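PDB 4KQC: periplasmic binding protein/LacI transcriptional regulator from Brachyspira murdochii, which probably binds a carbohydrate as the solute-binding component of an ABC transporter. Local coordinates for residues K142-L148 / V206-S212; I194-N199 / G219-Y224. One frame throughout, in Å; residues are numbered along the deposited sequence.

Contact 1 of 2, residues K142-L148 / V206-S212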
# COMPACT_ATOMS: atom_id res chain seq x y z
N LYS A 142 -6.44 -2.14 23.50
CA LYS A 142 -6.96 -2.12 22.14
C LYS A 142 -5.97 -1.52 21.16
O LYS A 142 -5.37 -0.50 21.44
CB LYS A 142 -8.26 -1.30 22.10
CG LYS A 142 -9.30 -1.71 23.13
CD LYS A 142 -9.69 -3.18 22.97
CE LYS A 142 -11.05 -3.47 23.57
NZ LYS A 142 -11.06 -3.29 25.04
N ILE A 143 -5.82 -2.18 20.03
CA ILE A 143 -5.08 -1.66 18.88
C ILE A 143 -6.03 -1.63 17.67
O ILE A 143 -6.63 -2.65 17.31
CB ILE A 143 -3.85 -2.50 18.57
CG1 ILE A 143 -2.87 -2.50 19.78
CG2 ILE A 143 -3.17 -1.97 17.32
CD1 ILE A 143 -2.96 -3.70 20.71
N ALA A 144 -6.21 -0.47 17.08
CA ALA A 144 -7.10 -0.30 15.94
C ALA A 144 -6.35 -0.49 14.65
O ALA A 144 -5.19 -0.01 14.51
CB ALA A 144 -7.69 1.07 15.98
N VAL A 145 -6.95 -1.20 13.72
CA VAL A 145 -6.39 -1.39 12.39
C VAL A 145 -7.36 -0.70 11.41
O VAL A 145 -8.46 -1.19 11.25
CB VAL A 145 -6.26 -2.88 12.09
CG1 VAL A 145 -5.92 -3.14 10.59
CG2 VAL A 145 -5.27 -3.55 13.06
N LEU A 146 -6.95 0.37 10.74
CA LEU A 146 -7.81 1.02 9.76
C LEU A 146 -7.46 0.39 8.44
O LEU A 146 -6.39 0.67 7.87
CB LEU A 146 -7.58 2.53 9.75
CG LEU A 146 -8.36 3.32 10.80
CD1 LEU A 146 -9.80 3.55 10.34
CD2 LEU A 146 -8.34 2.69 12.18
N GLN A 147 -8.34 -0.50 8.02
CA GLN A 147 -8.17 -1.26 6.79
C GLN A 147 -8.80 -0.52 5.64
O GLN A 147 -9.95 -0.15 5.77
CB GLN A 147 -8.88 -2.61 7.00
CG GLN A 147 -9.06 -3.41 5.72
CD GLN A 147 -9.67 -4.78 5.94
OE1 GLN A 147 -9.67 -5.29 7.06
NE2 GLN A 147 -10.21 -5.36 4.89
N LEU A 148 -8.04 -0.24 4.58
CA LEU A 148 -8.50 0.77 3.58
C LEU A 148 -9.77 0.38 2.83
O LEU A 148 -10.57 1.25 2.46
CB LEU A 148 -7.36 1.16 2.61
CG LEU A 148 -6.82 -0.03 1.80
CD1 LEU A 148 -7.12 0.19 0.33
CD2 LEU A 148 -5.37 -0.36 1.98
N VAL A 206 -7.78 3.57 22.77
CA VAL A 206 -6.86 2.59 22.18
C VAL A 206 -5.45 2.93 22.54
O VAL A 206 -5.15 4.06 22.97
CB VAL A 206 -7.04 2.48 20.65
CG1 VAL A 206 -8.48 2.13 20.22
CG2 VAL A 206 -6.57 3.74 19.97
N LEU A 207 -4.54 1.97 22.41
CA LEU A 207 -3.11 2.25 22.62
C LEU A 207 -2.41 2.57 21.33
O LEU A 207 -1.41 3.32 21.33
CB LEU A 207 -2.36 1.04 23.24
CG LEU A 207 -2.71 0.56 24.62
CD1 LEU A 207 -1.81 -0.64 25.00
CD2 LEU A 207 -2.45 1.75 25.51
N GLY A 208 -2.88 1.97 20.24
CA GLY A 208 -2.16 2.16 18.95
C GLY A 208 -3.15 2.14 17.83
O GLY A 208 -4.24 1.63 17.97
N ILE A 209 -2.71 2.69 16.71
CA ILE A 209 -3.50 2.73 15.51
C ILE A 209 -2.61 2.46 14.33
O ILE A 209 -1.56 3.13 14.16
CB ILE A 209 -4.11 4.11 15.34
CG1 ILE A 209 -5.01 4.48 16.56
CG2 ILE A 209 -4.86 4.14 14.02
CD1 ILE A 209 -5.53 5.93 16.54
N TYR A 210 -2.97 1.45 13.55
CA TYR A 210 -2.25 1.12 12.29
C TYR A 210 -3.09 1.66 11.10
O TYR A 210 -4.28 1.34 10.93
CB TYR A 210 -2.07 -0.39 12.15
CG TYR A 210 -1.71 -0.87 10.77
CD1 TYR A 210 -0.74 -0.27 9.99
CD2 TYR A 210 -2.31 -1.99 10.23
CE1 TYR A 210 -0.35 -0.79 8.75
CE2 TYR A 210 -1.99 -2.45 8.99
CZ TYR A 210 -1.02 -1.88 8.26
OH TYR A 210 -0.75 -2.41 7.03
N LEU A 211 -2.46 2.53 10.31
CA LEU A 211 -3.01 3.17 9.13
C LEU A 211 -2.55 2.45 7.87
O LEU A 211 -1.37 2.49 7.56
CB LEU A 211 -2.52 4.63 9.16
CG LEU A 211 -2.79 5.47 10.41
CD1 LEU A 211 -1.95 6.74 10.39
CD2 LEU A 211 -4.27 5.73 10.52
N SER A 212 -3.42 1.67 7.23
CA SER A 212 -3.05 0.79 6.11
C SER A 212 -2.70 1.47 4.80
O SER A 212 -2.19 0.79 3.92
CB SER A 212 -4.06 -0.35 5.91
OG SER A 212 -5.29 0.13 5.44
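The Tyr210 ring is approached obliquely by Val145, whose CG1 lies 3.8 Å from Tyr210 CD2. Over one face of the ring sits the backbone N of Ser212, near the rim and 4.2 Å above the ring plane; Phe161 stacks on the ring, and the hydroxyl is bonded to Arg157 O. Tyr210 CG lies opposite the backbone N (chi1 164°), and helices 152-171 and 113-133 cover the side of the sheet that carries Val145 and Tyr210. On the opposite side of the sheet lie Ala144, Leu146 and Ile209, with Ala144 CB 4.4 Å from Ile209 CG1.

Within the sheet, the parallel strands are joined by alternating bonds: Ala144 N to Gly208 O at 3.0 Å, then Tyr210 N to Ala144 O, and Leu146 N to Tyr210 O. Where strand 208-211 gives out, Ser212 grips Leu146 O twice, by N at 3.2 Å and by OG at 2.7 Å, the latter in the carbonyl plane on a lone pair. With an alanine here, Leu146 O would probably be left with the backbone bond alone, and the turn less firmly tied. Neighbouring parallel strands sandwiched between helices are the hallmark of the Rossmann-like lobes of periplasmic binding proteins.

Contact 2 of 2, residues I194-N199 / G219-Y224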
# COMPACT_ATOMS: atom_id res chain seq x y z
N ILE A 194 -13.35 8.45 6.85
CA ILE A 194 -12.20 8.01 7.61
C ILE A 194 -12.14 8.81 8.92
O ILE A 194 -11.99 8.23 9.99
CB ILE A 194 -10.92 8.18 6.83
CG1 ILE A 194 -10.92 7.36 5.54
CG2 ILE A 194 -9.78 7.75 7.72
CD1 ILE A 194 -9.85 7.81 4.58
N ALA A 195 -12.31 10.13 8.84
CA ALA A 195 -12.28 10.95 10.05
C ALA A 195 -13.35 10.53 11.05
O ALA A 195 -13.17 10.54 12.26
CB ALA A 195 -12.38 12.42 9.70
N ASN A 196 -14.53 10.17 10.57
CA ASN A 196 -15.58 9.78 11.47
C ASN A 196 -15.25 8.48 12.20
O ASN A 196 -15.67 8.28 13.30
CB ASN A 196 -16.87 9.68 10.67
CG ASN A 196 -17.51 11.03 10.42
OD1 ASN A 196 -17.53 11.88 11.28
ND2 ASN A 196 -18.13 11.17 9.31
N GLU A 197 -14.54 7.58 11.54
CA GLU A 197 -14.10 6.35 12.21
C GLU A 197 -13.00 6.66 13.22
O GLU A 197 -13.03 6.12 14.30
CB GLU A 197 -13.53 5.35 11.21
CG GLU A 197 -14.54 4.83 10.26
CD GLU A 197 -15.49 3.82 10.84
OE1 GLU A 197 -15.52 3.58 12.06
OE2 GLU A 197 -16.27 3.25 10.03
N VAL A 198 -12.12 7.58 12.90
CA VAL A 198 -11.02 7.95 13.83
C VAL A 198 -11.57 8.69 15.07
O VAL A 198 -11.11 8.50 16.22
CB VAL A 198 -9.94 8.74 13.12
CG1 VAL A 198 -8.94 9.27 14.11
CG2 VAL A 198 -9.28 7.89 12.03
N ASN A 199 -12.65 9.45 14.89
CA ASN A 199 -13.38 10.02 16.06
C ASN A 199 -13.66 9.06 17.20
O ASN A 199 -13.53 9.45 18.35
CB ASN A 199 -14.74 10.59 15.60
CG ASN A 199 -15.36 11.55 16.64
OD1 ASN A 199 -14.65 12.40 17.17
ND2 ASN A 199 -16.67 11.48 16.83
N GLY A 219 -7.05 10.91 6.73
CA GLY A 219 -8.22 10.93 7.56
C GLY A 219 -7.88 11.01 9.01
O GLY A 219 -8.49 11.74 9.80
N PHE A 220 -6.85 10.25 9.42
CA PHE A 220 -6.41 10.33 10.80
C PHE A 220 -5.94 11.75 11.19
O PHE A 220 -6.24 12.22 12.32
CB PHE A 220 -5.30 9.30 11.02
CG PHE A 220 -4.51 9.49 12.27
CD1 PHE A 220 -4.98 9.04 13.50
CD2 PHE A 220 -3.30 10.17 12.23
CE1 PHE A 220 -4.22 9.23 14.65
CE2 PHE A 220 -2.57 10.38 13.40
CZ PHE A 220 -3.05 9.90 14.59
N LEU A 221 -5.28 12.42 10.23
CA LEU A 221 -4.72 13.74 10.45
C LEU A 221 -5.74 14.87 10.42
O LEU A 221 -5.42 15.99 10.76
CB LEU A 221 -3.57 13.97 9.47
CG LEU A 221 -2.32 13.11 9.70
CD1 LEU A 221 -1.36 13.08 8.50
CD2 LEU A 221 -1.59 13.50 10.95
N VAL A 222 -6.98 14.56 10.01
CA VAL A 222 -8.12 15.47 10.22
C VAL A 222 -8.39 15.62 11.70
O VAL A 222 -8.77 16.72 12.16
CB VAL A 222 -9.35 14.93 9.52
CG1 VAL A 222 -10.61 15.67 10.00
CG2 VAL A 222 -9.15 14.93 8.01
N VAL A 223 -8.18 14.53 12.46
CA VAL A 223 -8.60 14.46 13.87
C VAL A 223 -7.44 14.71 14.85
O VAL A 223 -7.63 15.39 15.90
CB VAL A 223 -9.19 13.06 14.16
CG1 VAL A 223 -9.65 12.90 15.58
CG2 VAL A 223 -10.38 12.84 13.26
N TYR A 224 -6.30 14.14 14.53
CA TYR A 224 -5.08 14.28 15.38
C TYR A 224 -4.06 15.18 14.69
O TYR A 224 -3.66 14.92 13.54
CB TYR A 224 -4.48 12.93 15.66
CG TYR A 224 -5.24 12.20 16.73
CD1 TYR A 224 -5.04 12.49 18.09
CD2 TYR A 224 -6.18 11.22 16.42
CE1 TYR A 224 -5.73 11.83 19.05
CE2 TYR A 224 -6.86 10.57 17.40
CZ TYR A 224 -6.64 10.87 18.71
OH TYR A 224 -7.35 10.23 19.67
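Val198 pushes both methyls into the neighbouring helix. Its CG1 overlaps Val223, 3.8 Å from Val223 CB, and the two side chains run antiparallel alongside one another. CG1 stands opposite the backbone N (chi1 172°), a setting that also brings it to two rings: it meets Phe220 obliquely, 4.0 Å from Phe220 CD1, and lies at the edge of Tyr224, near the ring plane, 4.1 Å from Tyr224 CD2. The other methyl, CG2, rests against the backbone at Phe220 CA. A short branched residue suits this place, since its two methyls can fill two directions at once without a long chain to accommodate.

One turn earlier the backbones come closer. Ile194 CG2 sits 3.5 Å from Gly219 CA, and Ala195 and Gly219 have their CA atoms only 4.8 Å apart. Glycine fits because any CB at this position would point at the facing helix and collide with Ile194 CG2. Ala195 is also small, but its CB makes contact, touching Val222 CG1 at 3.7 Å, while its backbone O is approached by Val223 CG2 at 3.8 Å. No hydrogen bond joins the two segments; several backbone groups bond within their own segment, as when Phe220 O accepts from both Val223 N and Tyr224 N.

The segment axes pass 7.8 Å apart and cross at -55°, a close approach made possible by these small residues. Toward the far end, Asn199 OD1 is bonded to Arg202, and Tyr224 OH to Asp238. The Phe220 ring also packs on Ile209 and Leu211 of strand 208-211 and on Ile264. Helices 191-199 and 214-223 thus flank strand 208-211 in sequence and layer against the sheet it belongs to.

Both contacts belong to the same lobe and lie about 12 Å apart, centre to centre, but at different depths. Contact 1 is almost wholly buried and runs through the sheet, so main-chain hydrogen bonds carry it; contact 2 is partly exposed and joins two helices mainly by apolar packing, with no hydrogen bond across it. They interlock along the chain: helix 191-199, strand 208-211 and helix 214-223 follow one another, so strand 208-211 of contact 1 lies, in sequence, between the two helices of contact 2. The helix pair packs against the sheet there, on the side that carries Ile209 and Leu211.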